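Local coordinates for protein Plm1 (PDB 4HXY) that probably reduces a beta-keto group of the growing chain with NADPH, as the ketoreductase of the first module of phoslactomycin biosynthesis, at residues 65-70 against 111-116. Residues are numbered along the deposited sequence; the frame is centred on the assembly and turned at random.
Sequences GAAEDL and WGLGRV
Leu-113 reaches from helix 105-120 to the first turn of helix 67-77, and its two methyls share the work between Ala-67 and Leu-70. The apolar contact is closest at Leu-70, whose CD2 lies 3.6 Å from Leu-113 CD2, the two leucine side chains meeting at a slant. On the other branch, Leu-113 CD1 comes up beside the start of the helix, 4.2 Å from Ala-67 CB and about as near to Ala-67 O. A methyl is enough at Ala-67, since here the helices come close, with 6.2 Å between Ala-67 CA and Leu-113 CA. With CG anti to the backbone N (chi1 177°) and chi2 near 56°, Leu-70 turns its CD2 toward Gly-114 CA, 3.8 Å away. Lacking a side chain, Gly-114 lets that methyl rest against its CA; a beta carbon would stand about 3.6 Å from Leu-70 CD2, somewhat close but not a severe clash. An alanine in place of Leu-113 would take away both methyls and is likely to open a gap between the helices, leaving Leu-70 CD2 without its nearest apolar neighbour.

Hydrogen bonds within 65-70 help to set the start of helix 67-77. Ala-66 occupies the N-cap position, and its O accepts from Asp-69 N. Asp-69 OD2 in turn takes the amide of Gly-65 at 3.1 Å, through its anti lone pair, and more weakly that of Ala-66; a short acidic side chain thus ties the preceding turn to the helix.

Both helices lie in what is, as in related modular ketoreductases, the structural subdomain, whose parallel strands include 59-63, 85-90 and 125-131. Leu-70 also touches Trp-125 of strand 125-131, whereas Leu-293 of helix 290-310 and alanines of helix 333-351 pack against Ala-67 and Leu-113, so the pair lies where this half meets the NADPH-binding catalytic half.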
loop_
_atom_site.group_PDB
_atom_site.type_symbol
_atom_site.label_atom_id
_atom_site.label_comp_id
_atom_site.label_asym_id
_atom_site.label_seq_id
_atom_site.Cartn_x
_atom_site.Cartn_y
_atom_site.Cartn_z
ATOM N N GLY A 65 -12.167 -8.495 5.294
ATOM C CA GLY A 65 -12.040 -7.140 5.812
ATOM C C GLY A 65 -10.619 -6.691 6.084
ATOM O O GLY A 65 -10.380 -5.502 6.306
ATOM N N ALA A 66 -9.681 -7.643 6.114
ATOM C CA ALA A 66 -8.262 -7.342 6.320
ATOM C C ALA A 66 -7.413 -8.399 5.623
ATOM O O ALA A 66 -7.908 -9.485 5.312
ATOM C CB ALA A 66 -7.954 -7.308 7.807
ATOM N N ALA A 67 -6.137 -8.084 5.423
ATOM C CA ALA A 67 -5.214 -8.964 4.697
ATOM C C ALA A 67 -5.177 -10.367 5.312
ATOM O O ALA A 67 -5.129 -11.366 4.595
ATOM C CB ALA A 67 -3.826 -8.360 4.678
ATOM N N GLU A 68 -5.198 -10.441 6.652
ATOM C CA GLU A 68 -5.191 -11.725 7.360
ATOM C C GLU A 68 -6.361 -12.642 6.979
ATOM O O GLU A 68 -6.199 -13.863 6.959
ATOM C CB GLU A 68 -5.124 -11.508 8.881
ATOM C CG GLU A 68 -6.287 -10.747 9.434
ATOM C CD GLU A 68 -6.091 -10.246 10.842
ATOM O OE1 GLU A 68 -5.786 -11.086 11.723
ATOM O OE2 GLU A 68 -6.262 -9.012 11.048
ATOM N N ASP A 69 -7.517 -12.058 6.666
ATOM C CA ASP A 69 -8.693 -12.844 6.304
ATOM C C ASP A 69 -8.473 -13.526 4.964
ATOM O O ASP A 69 -8.828 -14.704 4.772
ATOM C CB ASP A 69 -9.941 -11.964 6.224
ATOM C CG ASP A 69 -10.282 -11.277 7.536
ATOM O OD1 ASP A 69 -10.084 -11.883 8.620
ATOM O OD2 ASP A 69 -10.777 -10.124 7.471
ATOM N N LEU A 70 -7.894 -12.792 4.016
ATOM C CA LEU A 70 -7.605 -13.372 2.708
ATOM C C LEU A 70 -6.472 -14.396 2.829
ATOM O O LEU A 70 -6.491 -15.438 2.180
ATOM C CB LEU A 70 -7.253 -12.265 1.694
ATOM C CG LEU A 70 -6.847 -12.743 0.288
ATOM C CD1 LEU A 70 -7.910 -13.632 -0.338
ATOM C CD2 LEU A 70 -6.580 -11.522 -0.606
ATOM N N TRP A 111 -6.314 -5.757 -0.816
ATOM C CA TRP A 111 -5.944 -5.542 -2.222
ATOM C C TRP A 111 -4.428 -5.643 -2.429
ATOM O O TRP A 111 -3.958 -6.192 -3.436
ATOM C CB TRP A 111 -6.492 -4.194 -2.720
ATOM C CG TRP A 111 -7.923 -4.298 -3.052
ATOM C CD1 TRP A 111 -8.941 -4.636 -2.203
ATOM C CD2 TRP A 111 -8.519 -4.121 -4.335
ATOM N NE1 TRP A 111 -10.122 -4.666 -2.871
ATOM C CE2 TRP A 111 -9.901 -4.336 -4.182
ATOM C CE3 TRP A 111 -8.029 -3.742 -5.594
ATOM C CZ2 TRP A 111 -10.787 -4.228 -5.233
ATOM C CZ3 TRP A 111 -8.930 -3.659 -6.637
ATOM C CH2 TRP A 111 -10.287 -3.852 -6.440
ATOM N N GLY A 112 -3.650 -5.140 -1.480
ATOM C CA GLY A 112 -2.195 -5.262 -1.575
ATOM C C GLY A 112 -1.786 -6.717 -1.630
ATOM O O GLY A 112 -0.998 -7.116 -2.476
ATOM N N LEU A 113 -2.343 -7.521 -0.727
ATOM C CA LEU A 113 -2.041 -8.935 -0.680
ATOM C C LEU A 113 -2.601 -9.696 -1.880
ATOM O O LEU A 113 -1.932 -10.560 -2.442
ATOM C CB LEU A 113 -2.563 -9.541 0.628
ATOM C CG LEU A 113 -2.071 -10.960 0.862
ATOM C CD1 LEU A 113 -1.691 -11.120 2.359
ATOM C CD2 LEU A 113 -3.106 -11.961 0.418
ATOM N N GLY A 114 -3.826 -9.371 -2.269
ATOM C CA GLY A 114 -4.505 -10.042 -3.366
ATOM C C GLY A 114 -3.769 -9.922 -4.686
ATOM O O GLY A 114 -3.674 -10.876 -5.442
ATOM N N ARG A 115 -3.217 -8.747 -4.965
ATOM C CA ARG A 115 -2.363 -8.593 -6.145
ATOM C C ARG A 115 -1.157 -9.540 -6.145
ATOM O O ARG A 115 -0.798 -10.095 -7.183
ATOM C CB ARG A 115 -1.896 -7.143 -6.301
ATOM C CG ARG A 115 -3.009 -6.194 -6.796
ATOM C CD ARG A 115 -2.505 -4.771 -7.045
ATOM N NE ARG A 115 -2.385 -3.999 -5.795
ATOM C CZ ARG A 115 -3.340 -3.240 -5.276
ATOM N NH1 ARG A 115 -4.509 -3.077 -5.889
ATOM N NH2 ARG A 115 -3.127 -2.608 -4.141
ATOM N N VAL A 116 -0.543 -9.731 -4.987
ATOM C CA VAL A 116 0.543 -10.690 -4.847
ATOM C C VAL A 116 0.031 -12.134 -5.074
ATOM O O VAL A 116 0.708 -12.933 -5.719
ATOM C CB VAL A 116 1.235 -10.527 -3.499
ATOM C CG1 VAL A 116 2.317 -11.584 -3.334
ATOM C CG2 VAL A 116 1.833 -9.114 -3.390
#